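Hypothetical protein (Bacteroides uniformis ATCC 8492, PDB 4QRL) is of unknown function but folds as a lipocalin-like beta barrel, a shape that in related proteins often encloses a small apolar ligand. Local coordinates at residues L102-E107 against S111-F116; S41-L46 against L51-G56; Y33-G38 against A63-I68; R16-A21 against E26-V31. All coordinates share one frame; numbering follows the deposited sequence. Where two conformers were deposited one is given.

Contact 1 (L102-E107 against S111-F116)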
# COMPACT_ATOMS: atom_id res chain seq x y z
N LEU A 102 -7.61 0.83 -8.11
CA LEU A 102 -7.65 1.09 -6.67
C LEU A 102 -6.99 2.45 -6.38
O LEU A 102 -5.89 2.70 -6.87
CB LEU A 102 -7.00 -0.03 -5.83
CG LEU A 102 -6.90 0.20 -4.29
CD1 LEU A 102 -8.30 0.28 -3.62
CD2 LEU A 102 -6.10 -0.89 -3.62
N ARG A 103 -7.68 3.31 -5.63
CA ARG A 103 -7.18 4.63 -5.28
C ARG A 103 -7.38 4.83 -3.79
O ARG A 103 -8.52 4.81 -3.29
CB ARG A 103 -7.91 5.70 -6.12
CG ARG A 103 -7.29 7.09 -6.08
CD ARG A 103 -8.24 8.06 -6.75
NE ARG A 103 -7.71 9.41 -6.79
CZ ARG A 103 -7.04 9.93 -7.82
NH1 ARG A 103 -6.81 9.19 -8.91
NH2 ARG A 103 -6.60 11.17 -7.77
N LEU A 104 -6.26 4.97 -3.07
CA LEU A 104 -6.20 5.16 -1.63
C LEU A 104 -5.77 6.59 -1.31
O LEU A 104 -4.93 7.15 -2.01
CB LEU A 104 -5.24 4.14 -0.98
CG LEU A 104 -5.59 2.65 -1.13
CD1 LEU A 104 -4.57 1.78 -0.41
CD2 LEU A 104 -7.02 2.34 -0.67
N GLU A 105 -6.36 7.18 -0.27
CA GLU A 105 -6.03 8.54 0.13
C GLU A 105 -5.75 8.60 1.61
O GLU A 105 -6.50 8.05 2.40
CB GLU A 105 -7.17 9.49 -0.27
CG GLU A 105 -6.92 10.97 -0.00
CD GLU A 105 -7.29 11.42 1.39
OE1 GLU A 105 -8.29 10.91 1.95
OE2 GLU A 105 -6.55 12.26 1.94
N TYR A 106 -4.68 9.33 1.99
CA TYR A 106 -4.32 9.59 3.37
C TYR A 106 -3.67 10.98 3.46
O TYR A 106 -2.62 11.21 2.84
CB TYR A 106 -3.39 8.52 3.95
CG TYR A 106 -2.97 8.86 5.37
CD1 TYR A 106 -3.85 8.72 6.43
CD2 TYR A 106 -1.70 9.38 5.64
CE1 TYR A 106 -3.49 9.08 7.73
CE2 TYR A 106 -1.33 9.74 6.93
CZ TYR A 106 -2.23 9.58 7.98
OH TYR A 106 -1.88 9.93 9.26
N GLU A 107 -4.31 11.90 4.22
CA GLU A 107 -3.88 13.28 4.46
C GLU A 107 -3.50 13.96 3.13
O GLU A 107 -2.39 14.48 3.00
CB GLU A 107 -2.72 13.31 5.49
CG GLU A 107 -3.15 12.85 6.87
CD GLU A 107 -2.17 13.02 8.01
OE1 GLU A 107 -0.98 13.33 7.75
OE2 GLU A 107 -2.59 12.86 9.17
N SER A 111 -2.47 7.18 -3.38
CA SER A 111 -1.73 5.99 -3.80
C SER A 111 -2.59 5.38 -4.93
O SER A 111 -3.71 4.94 -4.68
CB SER A 111 -1.58 5.03 -2.62
OG SER A 111 -0.75 5.57 -1.61
N ILE A 112 -2.09 5.41 -6.17
CA ILE A 112 -2.84 4.93 -7.35
C ILE A 112 -2.37 3.54 -7.75
O ILE A 112 -1.18 3.37 -8.04
CB ILE A 112 -2.65 5.91 -8.55
CG1 ILE A 112 -2.76 7.43 -8.18
CG2 ILE A 112 -3.47 5.46 -9.77
CD1 ILE A 112 -3.99 7.91 -7.63
N PHE A 113 -3.28 2.57 -7.84
CA PHE A 113 -2.91 1.17 -8.18
C PHE A 113 -3.68 0.61 -9.36
O PHE A 113 -4.82 1.00 -9.61
CB PHE A 113 -3.22 0.19 -6.99
CG PHE A 113 -2.64 0.55 -5.65
CD1 PHE A 113 -3.24 1.54 -4.86
CD2 PHE A 113 -1.57 -0.15 -5.13
CE1 PHE A 113 -2.71 1.88 -3.61
CE2 PHE A 113 -1.05 0.17 -3.87
CZ PHE A 113 -1.63 1.17 -3.11
N ARG A 114 -3.07 -0.39 -10.04
CA ARG A 114 -3.73 -1.18 -11.07
C ARG A 114 -3.58 -2.62 -10.70
O ARG A 114 -2.55 -3.00 -10.14
CB ARG A 114 -3.19 -0.91 -12.49
CG ARG A 114 -1.72 -1.38 -12.73
CD ARG A 114 -1.26 -1.20 -14.18
NE ARG A 114 0.20 -1.07 -14.26
CZ ARG A 114 0.84 -0.37 -15.20
NH1 ARG A 114 0.16 0.25 -16.16
NH2 ARG A 114 2.16 -0.28 -15.18
N LYS A 115 -4.60 -3.43 -11.00
CA LYS A 115 -4.57 -4.84 -10.67
C LYS A 115 -3.40 -5.49 -11.42
O LYS A 115 -3.14 -5.17 -12.59
CB LYS A 115 -5.91 -5.49 -11.03
CG LYS A 115 -6.11 -6.87 -10.44
CD LYS A 115 -6.34 -6.81 -8.92
CE LYS A 115 -7.50 -7.66 -8.52
NZ LYS A 115 -8.81 -6.97 -8.61
N PHE A 116 -2.64 -6.34 -10.72
CA PHE A 116 -1.46 -6.99 -11.28
C PHE A 116 -1.67 -8.52 -11.27
O PHE A 116 -2.36 -9.03 -12.18
CB PHE A 116 -0.20 -6.56 -10.47
CG PHE A 116 1.11 -6.80 -11.20
CD1 PHE A 116 1.49 -5.99 -12.27
CD2 PHE A 116 1.97 -7.82 -10.79
CE1 PHE A 116 2.74 -6.18 -12.89
CE2 PHE A 116 3.20 -8.02 -11.44
CZ PHE A 116 3.55 -7.22 -12.50
OXT PHE A 116 -1.20 -9.19 -10.34
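Ser111 N donates to Leu104 O over 2.8 Å, and Leu104 N returns a bond to Ser111 O at 3.0 Å. A second such ring joins Leu102 and Phe113. Its two bonds differ in length. Phe113 N meets Leu102 O at 2.8 Å, whereas Leu102 N reaches Phe113 O at 3.2 Å. These are the two hydrogen-bonded pairs of an antiparallel hairpin. Between them lies the non-hydrogen-bonded pair Arg103 and Ile112, where Arg103 CA sits 3.5 Å from Ser111 O in a CA-H...O contact.

The two sheet faces carry different chemistry. On one, Leu102 and Leu104 gather round the Phe113 ring. Leu102 CD2 lies over one face of it, and Leu104 CD1 approaches CE1 of Phe113 obliquely at 3.7 Å. Leu102 O sits at the ring edge, in its plane. Phe113 CG is turned beside its own backbone N (chi1 -53°), which sets the ring alongside Leu102, with CE1 near Leu104 CD1.

On the other face, in the conformer given for Arg103, Ile112 CD1 lies over one face of the guanidinium, toward its rim and 3.4 Å from NH1. Arg103 NE forms a salt bridge with Glu95. Apolar cover and charge pairing can therefore probably coexist on this cation. The hairpin thus has a largely apolar inner face, and an outer one where charged Arg103 lies against apolar Ile112.

Contact 2 (S41-L46 against L51-G56); sequences SAICLL and LTTFFG
Strands 39-45 and 51-61 form an antiparallel beta hairpin in the wall of the lipocalin-like barrel. Backbone bonds come first. Ala42 and Phe54 exchange two, each of 2.9 Å between N and O. Cys44 and Thr52 exchange two more, and the one from Cys44 N to Thr52 O is the shorter at 2.8 Å. At the non-hydrogen-bonded pairs, CA-H...O contacts fill in. Ser41 CA approaches Phe54 O, and Thr53 CA approaches Ala42 O, both at 3.2 Å.

Ile43, Leu45 and Leu51 form an apolar cluster on the face they share with Ser41, Thr53 and Phe55. The branch methyl CG2 of Ile43 presses on Leu51 CG at 3.6 Å. It stands opposite the backbone N across the CA-CB bond, which leaves CG1 to run alongside Thr53. Leu45 CD2 comes up to Leu51 CD1 from the other strand. With an alanine at Ile43, Leu51 is likely to lose its closest side-chain neighbour across the hairpin, and a gap to open beside Thr53.

The other face carries Ala42, Cys44, Thr52 and Phe54. Tyr82 of helix 79-82 touches Cys44 and Phe54 there, and Phe83 meets the Phe54 ring edge-to-face. The sulfur-aromatic contact is made at the ring edge: Cys44 SG is 3.7 Å from Phe54 CE1, and seen from the ring centre it lies 79° off the normal.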
# COMPACT_ATOMS: atom_id res chain seq x y z
N SER A 41 0.18 -7.96 2.41
CA SER A 41 1.58 -8.07 2.16
C SER A 41 1.95 -7.07 1.07
O SER A 41 1.11 -6.71 0.25
CB SER A 41 2.00 -9.50 1.82
OG SER A 41 1.37 -10.04 0.68
N ALA A 42 3.17 -6.55 1.14
CA ALA A 42 3.70 -5.61 0.13
C ALA A 42 5.07 -6.08 -0.30
O ALA A 42 5.93 -6.32 0.54
CB ALA A 42 3.76 -4.19 0.67
N ILE A 43 5.23 -6.28 -1.60
CA ILE A 43 6.50 -6.67 -2.19
C ILE A 43 7.12 -5.40 -2.72
O ILE A 43 6.50 -4.68 -3.49
CB ILE A 43 6.34 -7.75 -3.30
CG1 ILE A 43 5.85 -9.10 -2.76
CG2 ILE A 43 7.63 -7.90 -4.11
CD1 ILE A 43 5.30 -10.08 -3.86
N CYS A 44 8.36 -5.14 -2.30
CA CYS A 44 9.11 -3.98 -2.74
C CYS A 44 10.39 -4.45 -3.42
O CYS A 44 11.18 -5.18 -2.82
CB CYS A 44 9.39 -3.07 -1.57
SG CYS A 44 7.89 -2.51 -0.73
N LEU A 45 10.57 -4.03 -4.68
CA LEU A 45 11.72 -4.38 -5.51
C LEU A 45 12.82 -3.37 -5.30
O LEU A 45 12.67 -2.19 -5.62
CB LEU A 45 11.31 -4.49 -7.00
CG LEU A 45 10.16 -5.45 -7.32
CD1 LEU A 45 9.76 -5.32 -8.78
CD2 LEU A 45 10.53 -6.90 -6.99
N LEU A 46 13.93 -3.84 -4.72
CA LEU A 46 15.06 -2.97 -4.43
C LEU A 46 15.90 -2.72 -5.69
O LEU A 46 15.95 -3.56 -6.60
CB LEU A 46 15.93 -3.60 -3.31
CG LEU A 46 15.23 -3.95 -1.98
CD1 LEU A 46 16.12 -4.81 -1.09
CD2 LEU A 46 14.79 -2.72 -1.22
N LEU A 51 14.30 -8.52 -3.33
CA LEU A 51 12.87 -8.49 -3.08
C LEU A 51 12.63 -8.47 -1.57
O LEU A 51 12.94 -9.46 -0.89
CB LEU A 51 12.20 -9.72 -3.75
CG LEU A 51 10.68 -9.74 -3.84
CD1 LEU A 51 10.22 -10.51 -5.06
CD2 LEU A 51 10.05 -10.37 -2.60
N THR A 52 12.07 -7.35 -1.07
CA THR A 52 11.76 -7.19 0.35
C THR A 52 10.24 -7.28 0.50
O THR A 52 9.51 -6.66 -0.28
CB THR A 52 12.35 -5.87 0.88
OG1 THR A 52 13.73 -6.09 1.17
CG2 THR A 52 11.67 -5.37 2.14
N THR A 53 9.75 -8.08 1.45
CA THR A 53 8.31 -8.21 1.66
C THR A 53 7.96 -7.77 3.07
O THR A 53 8.64 -8.15 4.04
CB THR A 53 7.80 -9.63 1.37
OG1 THR A 53 8.34 -10.11 0.14
CG2 THR A 53 6.25 -9.73 1.34
N PHE A 54 6.93 -6.95 3.17
CA PHE A 54 6.36 -6.50 4.42
C PHE A 54 5.05 -7.25 4.63
O PHE A 54 4.32 -7.50 3.67
CB PHE A 54 6.13 -4.99 4.43
CG PHE A 54 7.39 -4.20 4.21
CD1 PHE A 54 7.81 -3.87 2.92
CD2 PHE A 54 8.17 -3.79 5.29
CE1 PHE A 54 8.99 -3.14 2.72
CE2 PHE A 54 9.36 -3.06 5.09
CZ PHE A 54 9.74 -2.72 3.81
N PHE A 55 4.73 -7.59 5.86
CA PHE A 55 3.51 -8.35 6.15
C PHE A 55 2.67 -7.65 7.18
O PHE A 55 3.19 -6.98 8.08
CB PHE A 55 3.85 -9.77 6.65
CG PHE A 55 4.55 -10.63 5.63
CD1 PHE A 55 5.94 -10.61 5.51
CD2 PHE A 55 3.82 -11.46 4.78
CE1 PHE A 55 6.58 -11.41 4.57
CE2 PHE A 55 4.46 -12.25 3.83
CZ PHE A 55 5.84 -12.22 3.74
N GLY A 56 1.38 -7.88 7.07
CA GLY A 56 0.42 -7.31 7.99
C GLY A 56 -0.98 -7.82 7.76
O GLY A 56 -1.21 -8.91 7.22

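Contact 3 (Y33-G38 against A63-I68); sequences YNFQKG and AEISII
Phe35 CE1 meets the end methyl CD1 of Ile65 at 3.5 Å. The same methyl is 4.0 Å from Phe35 CD1, so it rests against one side bond of the ring and arrives obliquely. Ile67 makes the second touch. Its CD1 lies near the ring plane at the edge, 4.3 Å from Phe35 CE1. The contact is small and wholly apolar, and all three side chains are buried.

The side chains of Phe35 and Ile65 come from opposite directions. Torsions explain the reach. In Ile65 the CG1 branch stands opposite the backbone N (chi1 -180°), and the chain stays extended to CD1 (chi2 168°). The long arm therefore points at the ring, while CG2 takes the place between N and the carbonyl carbon. Ile67, two residues on, points the same way from its strand.

Other aromatic rings surround Phe35. Tyr58 meets it edge-to-face, and Phe40 and Trp13 meet it with their planes inclined by about 55° and 70°. Ile65 packs on Phe92 and Val94, and Leu9 touches both Phe35 and Ile65. These neighbours surround the Phe35 and Ile65 side chains.

The two strands are not neighbours in the sheet. Strands 39-45 and 51-61 lie between strand 25-36 and strand 64-69 in the barrel order. The side chains thus bridge the barrel interior, as expected of a lipocalin-like core, with strand 89-97 flanking 64-69 on its far side.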
# COMPACT_ATOMS: atom_id res chain seq x y z
N TYR A 33 1.04 -4.23 -3.66
CA TYR A 33 0.27 -4.55 -2.44
C TYR A 33 -0.58 -5.77 -2.71
O TYR A 33 -1.10 -5.92 -3.80
CB TYR A 33 -0.67 -3.39 -2.01
CG TYR A 33 -0.07 -2.20 -1.29
CD1 TYR A 33 1.30 -1.95 -1.32
CD2 TYR A 33 -0.89 -1.26 -0.67
CE1 TYR A 33 1.85 -0.85 -0.67
CE2 TYR A 33 -0.36 -0.12 -0.07
CZ TYR A 33 1.01 0.08 -0.08
OH TYR A 33 1.54 1.18 0.56
N ASN A 34 -0.77 -6.61 -1.70
CA ASN A 34 -1.56 -7.81 -1.88
C ASN A 34 -2.54 -7.93 -0.73
O ASN A 34 -2.17 -7.70 0.44
CB ASN A 34 -0.61 -9.01 -1.94
CG ASN A 34 -1.27 -10.28 -2.36
OD1 ASN A 34 -1.73 -11.08 -1.53
ND2 ASN A 34 -1.33 -10.47 -3.65
N PHE A 35 -3.80 -8.19 -1.07
CA PHE A 35 -4.89 -8.33 -0.11
C PHE A 35 -5.49 -9.72 -0.23
O PHE A 35 -5.99 -10.08 -1.31
CB PHE A 35 -5.98 -7.25 -0.35
CG PHE A 35 -5.47 -5.83 -0.32
CD1 PHE A 35 -5.42 -5.12 0.88
CD2 PHE A 35 -5.11 -5.17 -1.50
CE1 PHE A 35 -4.94 -3.80 0.90
CE2 PHE A 35 -4.59 -3.86 -1.46
CZ PHE A 35 -4.58 -3.16 -0.28
N GLN A 36 -5.47 -10.52 0.85
CA GLN A 36 -6.09 -11.84 0.76
C GLN A 36 -6.81 -12.19 2.06
O GLN A 36 -6.15 -12.62 3.01
CB GLN A 36 -5.06 -12.93 0.40
CG GLN A 36 -4.52 -12.91 -1.05
CD GLN A 36 -5.52 -13.28 -2.14
OE1 GLN A 36 -6.62 -13.80 -1.89
NE2 GLN A 36 -5.14 -13.05 -3.39
N LYS A 37 -8.14 -11.99 2.09
CA LYS A 37 -9.05 -12.29 3.22
C LYS A 37 -8.45 -11.84 4.57
O LYS A 37 -8.27 -12.66 5.48
CB LYS A 37 -9.39 -13.80 3.25
CG LYS A 37 -9.92 -14.32 1.92
CD LYS A 37 -10.47 -15.75 2.01
CE LYS A 37 -11.24 -16.14 0.76
NZ LYS A 37 -12.28 -15.13 0.40
N GLY A 38 -8.12 -10.55 4.66
CA GLY A 38 -7.55 -9.97 5.87
C GLY A 38 -6.04 -9.90 5.90
O GLY A 38 -5.48 -9.04 6.59
N ALA A 63 -16.02 3.14 3.67
CA ALA A 63 -15.12 3.37 2.53
C ALA A 63 -13.67 3.62 3.02
O ALA A 63 -12.87 4.32 2.38
CB ALA A 63 -15.62 4.55 1.69
N GLU A 64 -13.33 3.02 4.16
CA GLU A 64 -12.01 3.15 4.74
C GLU A 64 -11.34 1.78 4.90
O GLU A 64 -12.02 0.77 5.16
CB GLU A 64 -12.09 3.87 6.08
CG GLU A 64 -12.35 5.36 5.96
CD GLU A 64 -12.31 6.14 7.26
OE1 GLU A 64 -12.03 5.54 8.32
OE2 GLU A 64 -12.53 7.37 7.21
N ILE A 65 -10.00 1.76 4.73
CA ILE A 65 -9.22 0.53 4.89
C ILE A 65 -8.11 0.81 5.88
O ILE A 65 -7.33 1.74 5.70
CB ILE A 65 -8.69 -0.07 3.55
CG1 ILE A 65 -7.88 -1.36 3.79
CG2 ILE A 65 -7.91 0.95 2.71
CD1 ILE A 65 -7.58 -2.15 2.52
N SER A 66 -8.06 0.03 6.94
CA SER A 66 -7.02 0.18 7.96
C SER A 66 -6.00 -0.94 7.79
O SER A 66 -6.35 -2.12 7.88
CB SER A 66 -7.62 0.16 9.36
OG SER A 66 -8.50 1.25 9.59
N ILE A 67 -4.76 -0.57 7.51
CA ILE A 67 -3.68 -1.55 7.32
C ILE A 67 -2.77 -1.48 8.53
O ILE A 67 -2.45 -0.38 9.03
CB ILE A 67 -2.91 -1.31 5.99
CG1 ILE A 67 -3.88 -1.25 4.78
CG2 ILE A 67 -1.81 -2.37 5.77
CD1 ILE A 67 -3.20 -0.80 3.39
N ILE A 68 -2.41 -2.64 9.08
CA ILE A 68 -1.52 -2.69 10.24
C ILE A 68 -0.43 -3.71 9.95
O ILE A 68 -0.71 -4.89 9.67
CB ILE A 68 -2.23 -2.93 11.61
CG1 ILE A 68 -1.16 -3.04 12.75
CG2 ILE A 68 -3.17 -4.16 11.53
CD1 ILE A 68 -1.65 -3.05 14.16

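Contact 4 (R16-A21 against E26-V31); sequences RQYQYA and EKVDSV
Arg16 O accepts from Val28 N at 2.9 Å. Lys27 CA adds a CA-H...O contact to the same oxygen, at 3.4 Å.

Gln17 follows, paired with Lys27 without hydrogen bonds. Its CG runs past the backbone of the other strand, 3.4 Å from Glu26 O. Beyond it, Gln17 OE1 accepts 3.0 Å from Gln19 NE2, two residues along the same face. Cutting Gln17 back to an alanine would probably leave Gln19 NE2 without this acceptor and its amide less firmly fixed, and would uncover the backbone at Glu26.

Tyr18 and Glu26 form the hydrogen-bonded pair, with Tyr18 N to Glu26 O at 2.9 Å and Glu26 N to Tyr18 O at 3.0 Å. Tyr18 CD2 is also 3.5 Å from Val28 CG2, which comes in obliquely. That methyl lies beside the Val28 backbone N, while CG1 takes the place anti to it (chi1 177°).

Tyr20 comes last. Its ring edge faces Glu26 CB, and its OH is 2.7 Å from a water. The water also approaches Glu26 OE1, but that leg is unusually short and doubtful.

Arg16 and Gln17 both face Ile112 of strand 109-115, which makes a classic beta bulge. The pairing with strand 25-36 is the first hairpin of the lipocalin-like barrel, and that with 109-115 closes it.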
# COMPACT_ATOMS: atom_id res chain seq x y z
N ARG A 16 1.23 2.32 -9.00
CA ARG A 16 1.72 3.02 -10.19
C ARG A 16 2.21 4.41 -9.94
O ARG A 16 3.07 4.91 -10.67
CB ARG A 16 0.57 3.14 -11.23
CG ARG A 16 0.08 1.84 -11.79
CD ARG A 16 -1.04 2.13 -12.76
NE ARG A 16 -0.56 2.78 -13.98
CZ ARG A 16 -1.31 3.00 -15.05
NH1 ARG A 16 -2.59 2.62 -15.07
NH2 ARG A 16 -0.80 3.60 -16.12
N GLN A 17 1.51 5.12 -9.05
CA GLN A 17 1.81 6.52 -8.87
C GLN A 17 1.40 7.04 -7.51
O GLN A 17 0.45 6.53 -6.91
CB GLN A 17 1.00 7.30 -9.95
CG GLN A 17 1.33 8.77 -10.10
CD GLN A 17 0.34 9.45 -11.02
OE1 GLN A 17 -0.86 9.32 -10.87
NE2 GLN A 17 0.84 10.17 -12.00
N TYR A 18 2.12 8.07 -7.02
CA TYR A 18 1.71 8.82 -5.85
C TYR A 18 1.27 10.18 -6.31
O TYR A 18 1.95 10.79 -7.14
CB TYR A 18 2.81 8.98 -4.78
CG TYR A 18 3.08 7.77 -3.93
CD1 TYR A 18 2.15 7.34 -2.98
CD2 TYR A 18 4.30 7.12 -3.99
CE1 TYR A 18 2.41 6.25 -2.17
CE2 TYR A 18 4.57 6.02 -3.18
CZ TYR A 18 3.62 5.58 -2.28
OH TYR A 18 3.91 4.52 -1.47
N GLN A 19 0.17 10.70 -5.77
CA GLN A 19 -0.24 12.06 -6.08
C GLN A 19 -0.17 12.80 -4.77
O GLN A 19 -1.01 12.60 -3.90
CB GLN A 19 -1.61 12.14 -6.74
CG GLN A 19 -1.62 11.50 -8.11
CD GLN A 19 -2.99 11.53 -8.70
OE1 GLN A 19 -3.95 12.03 -8.10
NE2 GLN A 19 -3.12 10.94 -9.87
N TYR A 20 0.87 13.58 -4.60
CA TYR A 20 1.09 14.23 -3.35
C TYR A 20 0.17 15.40 -3.11
O TYR A 20 -0.26 16.09 -4.04
CB TYR A 20 2.57 14.62 -3.25
CG TYR A 20 3.45 13.40 -3.11
CD1 TYR A 20 3.62 12.78 -1.88
CD2 TYR A 20 4.16 12.90 -4.20
CE1 TYR A 20 4.43 11.65 -1.75
CE2 TYR A 20 4.97 11.77 -4.08
CZ TYR A 20 5.11 11.16 -2.85
OH TYR A 20 5.97 10.09 -2.69
N ALA A 21 -0.12 15.64 -1.82
CA ALA A 21 -1.00 16.71 -1.37
C ALA A 21 -0.57 18.07 -1.90
O ALA A 21 -1.43 18.89 -2.23
CB ALA A 21 -1.06 16.72 0.13
N GLU A 26 4.35 11.37 -8.84
CA GLU A 26 5.53 10.59 -9.17
C GLU A 26 5.17 9.17 -9.46
O GLU A 26 4.42 8.56 -8.70
CB GLU A 26 6.57 10.64 -8.03
CG GLU A 26 7.93 10.10 -8.47
CD GLU A 26 9.04 10.34 -7.48
OE1 GLU A 26 8.80 10.26 -6.25
OE2 GLU A 26 10.19 10.52 -7.94
N LYS A 27 5.71 8.64 -10.57
CA LYS A 27 5.52 7.25 -10.98
C LYS A 27 6.36 6.35 -10.08
O LYS A 27 7.44 6.74 -9.64
CB LYS A 27 5.84 7.04 -12.47
CG LYS A 27 4.74 7.60 -13.37
CD LYS A 27 5.12 7.57 -14.86
CE LYS A 27 4.11 8.34 -15.69
NZ LYS A 27 4.33 8.14 -17.14
N VAL A 28 5.80 5.20 -9.72
CA VAL A 28 6.35 4.17 -8.84
C VAL A 28 6.36 2.88 -9.63
O VAL A 28 5.33 2.53 -10.24
CB VAL A 28 5.45 4.04 -7.58
CG1 VAL A 28 5.90 2.92 -6.62
CG2 VAL A 28 5.30 5.37 -6.86
N ASP A 29 7.46 2.16 -9.64
CA ASP A 29 7.35 0.91 -10.41
C ASP A 29 7.85 -0.30 -9.64
O ASP A 29 8.03 -1.37 -10.22
CB ASP A 29 8.11 1.04 -11.75
CG ASP A 29 9.63 1.11 -11.66
OD1 ASP A 29 10.16 1.47 -10.57
OD2 ASP A 29 10.30 0.86 -12.70
N SER A 30 8.03 -0.15 -8.35
CA SER A 30 8.67 -1.16 -7.54
C SER A 30 7.84 -1.65 -6.37
O SER A 30 8.37 -2.40 -5.56
CB SER A 30 9.97 -0.58 -7.01
OG SER A 30 9.72 0.67 -6.37
N VAL A 31 6.58 -1.21 -6.21
CA VAL A 31 5.80 -1.57 -5.02
C VAL A 31 4.52 -2.27 -5.43
O VAL A 31 3.82 -1.80 -6.33
CB VAL A 31 5.49 -0.33 -4.14
CG1 VAL A 31 4.68 -0.73 -2.91
CG2 VAL A 31 6.78 0.40 -3.73
O HOH W 1 7.10 9.02 -4.92

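All four contacts belong to one closed eight-stranded barrel. Contacts 1 and 4 are neighbours, with centres 9 Å apart. Strand 109-115 pairs with strand 11-19 there, and Ile112 bonds through its backbone to Arg16 and Gln17. Contacts 1 and 3 share the interior: Phe113 CE2 packs on Tyr33 CD2 at 3.5 Å, and Leu104 CD2 touches Ile65 CG2 at 3.8 Å. Probable hydrogen bonds tie contact 2 to contact 3, Ser41 O to Asn34 N at 2.7 Å, and to contact 4, Leu45 N to Ser30 O at 2.9 Å. Contacts 3 and 4 use strand 25-36, with centres 19 Å apart. Bound 1,2-ethanediol, probably from crystallisation, lies about 6 Å from the Ile65 side chain and about 4 Å from that of Arg16.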